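Local coordinates for TipC2 (Streptococcus intermedius B196, PDB 6DHX), which is an immunity protein that probably protects its bacterium against an antibacterial toxin exported by the type VII secretion system, at residues 27-32 with 36-41; 40-45 with 170-175; 132-137 with 141-146. All coordinates share one frame; numbering follows the deposited sequence.

Interaction 1 of 3, residues 27-32 with 36-41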
# COMPACT_ATOMS: atom_id res chain seq x y z
N GLN A 27 7.90 -10.13 -6.58
CA GLN A 27 9.00 -10.89 -7.19
C GLN A 27 9.78 -10.04 -8.18
O GLN A 27 11.00 -10.17 -8.29
CB GLN A 27 8.45 -12.15 -7.88
CG GLN A 27 7.92 -13.12 -6.80
CD GLN A 27 7.29 -14.40 -7.35
OE1 GLN A 27 6.30 -14.87 -6.79
NE2 GLN A 27 7.87 -14.98 -8.42
N GLU A 28 9.09 -9.22 -8.97
CA GLU A 28 9.86 -8.43 -9.93
C GLU A 28 10.65 -7.35 -9.19
O GLU A 28 11.77 -7.02 -9.63
CB GLU A 28 8.94 -7.82 -10.96
CG GLU A 28 9.63 -6.97 -12.05
CD GLU A 28 10.52 -7.74 -13.02
OE1 GLU A 28 10.53 -8.99 -13.03
OE2 GLU A 28 11.16 -7.05 -13.84
N THR A 29 10.10 -6.82 -8.09
CA THR A 29 10.88 -5.84 -7.33
C THR A 29 12.05 -6.49 -6.65
O THR A 29 13.15 -5.94 -6.67
CB THR A 29 10.00 -5.08 -6.32
OG1 THR A 29 8.93 -4.46 -7.04
CG2 THR A 29 10.88 -3.97 -5.58
N GLU A 30 11.88 -7.70 -6.07
CA GLU A 30 13.02 -8.33 -5.44
C GLU A 30 14.11 -8.70 -6.46
O GLU A 30 15.32 -8.66 -6.15
CB GLU A 30 12.54 -9.58 -4.66
CG GLU A 30 13.65 -10.09 -3.71
CD GLU A 30 14.64 -11.05 -4.40
OE1 GLU A 30 14.29 -11.62 -5.46
OE2 GLU A 30 15.78 -11.22 -3.89
N LYS A 31 13.68 -9.05 -7.68
CA LYS A 31 14.62 -9.39 -8.73
C LYS A 31 15.45 -8.19 -9.18
O LYS A 31 16.62 -8.36 -9.51
CB LYS A 31 13.84 -9.98 -9.92
CG LYS A 31 14.70 -10.17 -11.16
CD LYS A 31 13.80 -10.66 -12.34
CE LYS A 31 14.61 -10.97 -13.58
NZ LYS A 31 13.79 -11.66 -14.63
N THR A 32 14.85 -6.99 -9.17
CA THR A 32 15.45 -5.82 -9.81
C THR A 32 15.97 -4.75 -8.85
O THR A 32 16.77 -3.91 -9.29
CB THR A 32 14.45 -5.13 -10.75
OG1 THR A 32 13.32 -4.65 -10.03
CG2 THR A 32 13.94 -6.16 -11.83
N ASN A 36 18.54 -2.52 -11.02
CA ASN A 36 17.87 -1.42 -11.70
C ASN A 36 16.38 -1.59 -11.41
O ASN A 36 15.65 -2.27 -12.15
CB ASN A 36 18.24 -1.42 -13.20
CG ASN A 36 17.53 -0.31 -14.01
OD1 ASN A 36 16.75 0.47 -13.49
ND2 ASN A 36 17.81 -0.28 -15.30
N ASN A 37 15.95 -0.98 -10.31
CA ASN A 37 14.59 -1.18 -9.79
C ASN A 37 13.56 -0.97 -10.87
O ASN A 37 13.55 0.06 -11.53
CB ASN A 37 14.37 -0.19 -8.64
CG ASN A 37 13.19 -0.57 -7.74
OD1 ASN A 37 12.10 -0.86 -8.21
ND2 ASN A 37 13.42 -0.55 -6.42
N ILE A 38 12.63 -1.95 -11.00
CA ILE A 38 11.55 -1.82 -11.97
C ILE A 38 10.81 -0.48 -11.82
O ILE A 38 10.39 0.12 -12.81
CB ILE A 38 10.59 -3.03 -11.82
CG1 ILE A 38 9.42 -2.92 -12.80
CG2 ILE A 38 10.00 -3.18 -10.38
CD1 ILE A 38 9.83 -3.08 -14.19
N PHE A 39 10.68 0.04 -10.60
CA PHE A 39 9.93 1.28 -10.40
C PHE A 39 10.69 2.51 -10.88
O PHE A 39 10.10 3.59 -10.94
CB PHE A 39 9.55 1.41 -8.92
CG PHE A 39 8.36 0.58 -8.54
CD1 PHE A 39 7.04 1.02 -8.77
CD2 PHE A 39 8.54 -0.69 -7.98
CE1 PHE A 39 5.93 0.22 -8.42
CE2 PHE A 39 7.46 -1.49 -7.61
CZ PHE A 39 6.13 -1.06 -7.84
N ASN A 40 11.98 2.37 -11.24
CA ASN A 40 12.63 3.45 -11.96
C ASN A 40 11.89 3.76 -13.25
O ASN A 40 12.01 4.88 -13.75
CB ASN A 40 14.10 3.11 -12.32
CG ASN A 40 15.00 3.00 -11.06
OD1 ASN A 40 14.67 3.56 -10.04
ND2 ASN A 40 16.10 2.28 -11.16
N LYS A 41 11.13 2.80 -13.78
CA LYS A 41 10.39 2.97 -15.03
C LYS A 41 9.11 3.79 -14.85
O LYS A 41 8.55 4.22 -15.85
CB LYS A 41 10.03 1.60 -15.63
CG LYS A 41 11.26 0.80 -16.15
CD LYS A 41 10.83 -0.56 -16.74
CE LYS A 41 12.03 -1.34 -17.29
NZ LYS A 41 11.63 -2.58 -18.01

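Interaction 2 of 3, residues 40-45 with 170-175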
# COMPACT_ATOMS: atom_id res chain seq x y z
N ASN A 40 11.98 2.37 -11.24
CA ASN A 40 12.63 3.45 -11.96
C ASN A 40 11.89 3.76 -13.25
O ASN A 40 12.01 4.88 -13.75
CB ASN A 40 14.10 3.11 -12.32
CG ASN A 40 15.00 3.00 -11.06
OD1 ASN A 40 14.67 3.56 -10.04
ND2 ASN A 40 16.10 2.28 -11.16
N LYS A 41 11.13 2.80 -13.78
CA LYS A 41 10.39 2.97 -15.03
C LYS A 41 9.11 3.79 -14.85
O LYS A 41 8.55 4.22 -15.85
CB LYS A 41 10.03 1.60 -15.63
CG LYS A 41 11.26 0.80 -16.15
CD LYS A 41 10.83 -0.56 -16.74
CE LYS A 41 12.03 -1.34 -17.29
NZ LYS A 41 11.63 -2.58 -18.01
N LEU A 42 8.67 4.02 -13.60
CA LEU A 42 7.37 4.66 -13.33
C LEU A 42 7.65 6.12 -12.97
O LEU A 42 8.13 6.42 -11.87
CB LEU A 42 6.62 3.96 -12.19
CG LEU A 42 5.23 4.52 -11.84
CD1 LEU A 42 4.31 4.38 -13.07
CD2 LEU A 42 4.69 3.68 -10.64
N THR A 43 7.28 7.03 -13.87
CA THR A 43 7.70 8.41 -13.69
C THR A 43 6.97 9.09 -12.53
O THR A 43 7.52 10.02 -11.95
CB THR A 43 7.47 9.16 -15.03
OG1 THR A 43 8.43 8.66 -15.95
CG2 THR A 43 7.73 10.65 -14.87
N ASP A 44 5.77 8.63 -12.15
CA ASP A 44 5.03 9.28 -11.06
C ASP A 44 5.59 8.97 -9.68
O ASP A 44 5.03 9.51 -8.72
CB ASP A 44 3.54 8.87 -11.06
CG ASP A 44 2.75 9.57 -12.16
OD1 ASP A 44 3.25 10.58 -12.70
OD2 ASP A 44 1.61 9.14 -12.45
N VAL A 45 6.60 8.12 -9.53
CA VAL A 45 7.03 7.81 -8.16
C VAL A 45 8.52 8.09 -8.00
O VAL A 45 9.28 8.17 -8.98
CB VAL A 45 6.71 6.33 -7.80
CG1 VAL A 45 5.21 6.05 -8.02
CG2 VAL A 45 7.62 5.35 -8.64
N TRP A 170 1.37 -0.15 -12.09
CA TRP A 170 2.16 -1.37 -12.24
C TRP A 170 2.00 -1.95 -13.63
O TRP A 170 2.98 -2.32 -14.30
CB TRP A 170 1.71 -2.42 -11.20
CG TRP A 170 2.45 -3.72 -11.41
CD1 TRP A 170 1.94 -4.92 -11.87
CD2 TRP A 170 3.86 -3.93 -11.19
NE1 TRP A 170 2.95 -5.86 -11.94
CE2 TRP A 170 4.13 -5.29 -11.53
CE3 TRP A 170 4.90 -3.11 -10.73
CZ2 TRP A 170 5.41 -5.85 -11.41
CZ3 TRP A 170 6.21 -3.68 -10.60
CH2 TRP A 170 6.44 -5.03 -10.95
N CYS A 171 0.73 -2.05 -14.09
CA CYS A 171 0.49 -2.62 -15.42
C CYS A 171 0.99 -1.72 -16.55
O CYS A 171 1.16 -2.22 -17.67
CB CYS A 171 -1.02 -2.95 -15.62
SG CYS A 171 -1.54 -4.26 -14.37
N SER A 172 1.33 -0.47 -16.27
CA SER A 172 1.93 0.39 -17.29
C SER A 172 3.44 0.21 -17.42
O SER A 172 4.01 0.63 -18.43
CB SER A 172 1.65 1.87 -16.98
OG SER A 172 2.54 2.38 -15.99
N ILE A 173 4.12 -0.36 -16.41
CA ILE A 173 5.56 -0.57 -16.51
C ILE A 173 5.95 -2.04 -16.58
O ILE A 173 7.11 -2.34 -16.92
CB ILE A 173 6.31 0.09 -15.33
CG1 ILE A 173 5.90 -0.62 -14.03
CG2 ILE A 173 5.97 1.55 -15.25
CD1 ILE A 173 6.67 -0.06 -12.84
N TYR A 174 5.04 -2.96 -16.31
CA TYR A 174 5.28 -4.39 -16.35
C TYR A 174 4.16 -5.07 -17.13
O TYR A 174 2.99 -4.75 -16.93
CB TYR A 174 5.31 -4.95 -14.91
CG TYR A 174 5.70 -6.40 -14.87
CD1 TYR A 174 7.04 -6.76 -15.03
CD2 TYR A 174 4.74 -7.40 -14.70
CE1 TYR A 174 7.42 -8.07 -15.01
CE2 TYR A 174 5.12 -8.75 -14.69
CZ TYR A 174 6.48 -9.06 -14.84
OH TYR A 174 6.94 -10.36 -14.85
N LYS A 175 4.50 -6.01 -18.02
CA LYS A 175 3.45 -6.71 -18.78
C LYS A 175 2.81 -7.76 -17.88
O LYS A 175 3.16 -8.94 -17.86
CB LYS A 175 4.01 -7.30 -20.07
CG LYS A 175 2.91 -7.57 -21.10
CD LYS A 175 3.44 -8.40 -22.26
CE LYS A 175 2.36 -8.72 -23.26
NZ LYS A 175 2.99 -9.49 -24.39
O HOH W 1 8.94 -4.20 -17.68

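Interaction 3 of 3, residues 132-137 with 141-146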
# COMPACT_ATOMS: atom_id res chain seq x y z
N LYS A 132 0.15 11.58 15.72
CA LYS A 132 -0.14 10.48 16.62
C LYS A 132 -0.99 9.46 15.86
O LYS A 132 -1.98 9.83 15.23
CB LYS A 132 -0.89 10.97 17.87
N TYR A 133 -0.60 8.19 15.93
CA TYR A 133 -1.27 7.16 15.13
C TYR A 133 -2.25 6.34 15.96
O TYR A 133 -1.97 5.96 17.10
CB TYR A 133 -0.22 6.27 14.48
CG TYR A 133 0.37 6.99 13.29
CD1 TYR A 133 -0.41 7.28 12.18
CD2 TYR A 133 1.69 7.43 13.29
CE1 TYR A 133 0.12 7.96 11.09
CE2 TYR A 133 2.22 8.10 12.20
CZ TYR A 133 1.43 8.36 11.11
OH TYR A 133 1.94 9.03 10.01
N ILE A 134 -3.43 6.10 15.38
CA ILE A 134 -4.52 5.41 16.07
C ILE A 134 -4.96 4.23 15.22
O ILE A 134 -5.27 4.40 14.03
CB ILE A 134 -5.70 6.35 16.35
CG1 ILE A 134 -5.21 7.52 17.21
CG2 ILE A 134 -6.87 5.61 17.00
CD1 ILE A 134 -6.32 8.44 17.67
N GLU A 135 -4.93 3.03 15.81
CA GLU A 135 -5.27 1.80 15.12
C GLU A 135 -6.35 0.99 15.82
O GLU A 135 -6.96 0.13 15.17
CB GLU A 135 -4.04 0.89 14.92
CG GLU A 135 -2.83 1.30 15.72
CD GLU A 135 -1.67 1.77 14.83
OE1 GLU A 135 -0.50 1.51 15.17
OE2 GLU A 135 -1.94 2.41 13.78
N ASP A 136 -6.63 1.25 17.09
CA ASP A 136 -7.68 0.49 17.75
C ASP A 136 -9.03 0.63 17.04
O ASP A 136 -9.48 1.74 16.77
CB ASP A 136 -7.81 0.98 19.21
CG ASP A 136 -8.95 0.28 19.96
OD1 ASP A 136 -10.08 0.81 19.95
OD2 ASP A 136 -8.69 -0.79 20.54
N GLU A 137 -9.67 -0.50 16.75
CA GLU A 137 -10.86 -0.48 15.89
C GLU A 137 -11.93 0.48 16.40
O GLU A 137 -12.54 1.23 15.62
CB GLU A 137 -11.45 -1.87 15.76
CG GLU A 137 -12.59 -1.94 14.78
CD GLU A 137 -12.76 -3.33 14.21
OE1 GLU A 137 -11.79 -3.86 13.57
OE2 GLU A 137 -13.85 -3.91 14.41
N ARG A 141 -13.20 3.63 14.14
CA ARG A 141 -14.58 3.77 13.69
C ARG A 141 -15.24 5.04 14.24
O ARG A 141 -16.07 5.64 13.55
CB ARG A 141 -15.41 2.53 14.06
CG ARG A 141 -14.93 1.29 13.28
CD ARG A 141 -15.77 0.05 13.65
NE ARG A 141 -17.11 0.10 13.08
CZ ARG A 141 -18.01 -0.89 13.19
NH1 ARG A 141 -17.72 -2.01 13.84
NH2 ARG A 141 -19.19 -0.76 12.59
N ALA A 142 -14.88 5.48 15.45
CA ALA A 142 -15.44 6.74 15.95
C ALA A 142 -15.04 7.93 15.07
O ALA A 142 -15.87 8.82 14.80
CB ALA A 142 -15.03 6.99 17.41
N TYR A 143 -13.77 7.98 14.65
CA TYR A 143 -13.36 9.05 13.75
C TYR A 143 -14.08 8.94 12.43
O TYR A 143 -14.49 9.97 11.86
CB TYR A 143 -11.84 9.01 13.52
CG TYR A 143 -11.05 9.57 14.66
CD1 TYR A 143 -10.88 10.95 14.80
CD2 TYR A 143 -10.51 8.72 15.62
CE1 TYR A 143 -10.18 11.46 15.89
CE2 TYR A 143 -9.82 9.21 16.70
CZ TYR A 143 -9.65 10.58 16.83
OH TYR A 143 -8.93 11.04 17.90
N LEU A 144 -14.20 7.72 11.88
CA LEU A 144 -14.86 7.59 10.58
C LEU A 144 -16.30 8.05 10.68
O LEU A 144 -16.78 8.81 9.81
CB LEU A 144 -14.79 6.14 10.09
CG LEU A 144 -13.37 5.62 9.88
CD1 LEU A 144 -13.45 4.17 9.43
CD2 LEU A 144 -12.63 6.44 8.80
N LYS A 145 -17.00 7.62 11.73
CA LYS A 145 -18.39 8.05 11.94
C LYS A 145 -18.50 9.56 12.08
O LYS A 145 -19.41 10.19 11.53
CB LYS A 145 -18.99 7.34 13.15
CG LYS A 145 -20.46 7.73 13.45
CD LYS A 145 -20.89 7.09 14.78
CE LYS A 145 -22.29 7.53 15.21
NZ LYS A 145 -22.47 7.27 16.67
N LYS A 146 -17.57 10.18 12.83
CA LYS A 146 -17.63 11.63 13.00
C LYS A 146 -17.56 12.35 11.66
O LYS A 146 -18.34 13.27 11.39
CB LYS A 146 -16.52 12.09 13.92
CG LYS A 146 -16.41 13.56 14.06
CD LYS A 146 -15.42 13.90 15.16
CE LYS A 146 -15.49 15.41 15.44
NZ LYS A 146 -14.20 15.85 16.03
O HOH W 2 -15.91 -2.69 15.76

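Interaction 1 of 3, residues 27-32 with 36-41
T32 and N36 meet where helix 21-32 ends and the chain doubles back: N36 N donates to T32 O at 2.8 Å, and the CA atoms of T32 and N37 come within 4.7 Å of each other. Segment 36-41 then folds into an Asx turn leading into a 3-10 segment at 38-41, with N37 OD1 accepting from F39 N at 2.9 Å. Asparagine suits this place because its short side chain can carry a carbonyl oxygen back to the amide two residues on.

T32 ties the two pieces together. Its chi1 of 63° holds OG1 between the backbone N and the carbonyl carbon, and from there the hydroxyl donates to E28 O, one turn back in the helix. The same oxygen accepts from I38 N at 3.0 Å, so two bonds fix its rotation, and the amide that opens the 3-10 segment finds a partner. A threonine does this well, being short enough to stay close to the helix.

I38 brings hydrocarbon to the join: its CB lies 4.1 Å from E28 CG, the two side chains crossing at about a right angle, and W170 of helix 151-173 packs on both. Further in, T29 OG1 is hydrogen-bonded to I25 O within its own helix and sits at the edge of the F39 ring, near the ring plane, 3.4 Å from F39 CE2.

Interaction 2 of 3, residues 40-45 with 170-175
I173 makes most of the apolar contact, and its two branches divide the work. CG2 lies against the backbone as well as a side chain: I173 CG2 stands 3.8 Å from K41 O, a van der Waals contact with the peptide. I173 CG2 also meets the leucine branch L42 CD1 at 3.9 Å. The other branch, set between the backbone N and the carbonyl carbon (chi1 65°), brings I173 CD1 to 4.1 Å from L42 CB, and the isoleucine and leucine side chains cross at about a right angle. A beta-branched residue suits this spot, since its CG2 methyl can lie against K41 and L42 while the CG1-CD1 arm reaches L42 CB. K41 adds its own methylene, K41 CB being 4.0 Å from I173 CB. At the margin S172 OG, hydrogen-bonded to D169 O, rests against L42 CD1. Within segment 170-175, Y174 CB lies 3.5 Å above one face of the W170 ring, toward its rim.

The contact joins the end of helix 151-173 to the loop that leads into strand 45-51, the first strand of the large, mostly antiparallel sheet. A type I beta turn from L42 to V45 makes that entry, and L42 also touches Y65 of the paired strand 59-65.

Polar contact is made through solvent. The extended K41 chain reaches past I173, and K41 NZ donates a hydrogen bond to a water 3.2 Å away. That water in turn donates to I173 O at 2.7 Å. Inside segment 170-175, W170 O accepts from both I173 N and Y174 N.

Interaction 3 of 3, residues 132-137 with 141-146
R141 and E137 lie one turn apart at the start of helix 137-146, the helix that follows strand 130-134 with D136 at its N-cap. The backbone bond from R141 N to E137 O, 2.9 Å long and almost straight, leaves the two side chains side by side and pointing the same way.

The arginine chain stays close to its partner at first. R141 CB is 3.5 Å from E137 O, and R141 CG comes nearer still, 3.3 Å from that oxygen. Next, R141 CD packs on E137 CG at 3.9 Å, methylene against methylene. A bend at chi3 (73°) then turns the guanidinium, which ends in a plane 65° from that of the carboxylate. At the tip, R141 NH1 donates to a water 2.7 Å away, which lies at the edge of the guanidinium, in its plane; the water donates in turn to E137 OE2. The other carboxylate oxygen, E137 OE1, is held by Q191 NE2, and the cation also meets W195 in a cation-pi contact. Arginine suits the place: methylenes for E137, and a guanidinium reaching water and W195.

On the strand side, I134 CD1 touches the phenol of Y143, 3.7 Å from its CE2, and so bridges strand and helix.

At 4.3 Å, R141 NH1 and E137 OE2 are too far apart for a salt bridge, and the shared water probably carries much of the attraction between their charges.

Interactions 1 and 2 form one continuous region: they share N40 and K41, and I173 touches I38 as well as K41 and L42, while W170 packs on E28, I38 and F39. Interaction 1 is the more buried, pairing a threonine-centred hydrogen-bond network with aliphatic and aromatic packing. Interaction 2, closer to the surface, relies on branched aliphatic groups and a single bridging water, and it joins parts of the chain far apart in sequence. Interaction 3 lies on the opposite side of the chain's centre, about 19 Å from interaction 2 between nearest atoms. It is a surface contact, local in sequence like interaction 1, and charged groups with water take the place of the threonine hydroxyl of interaction 1.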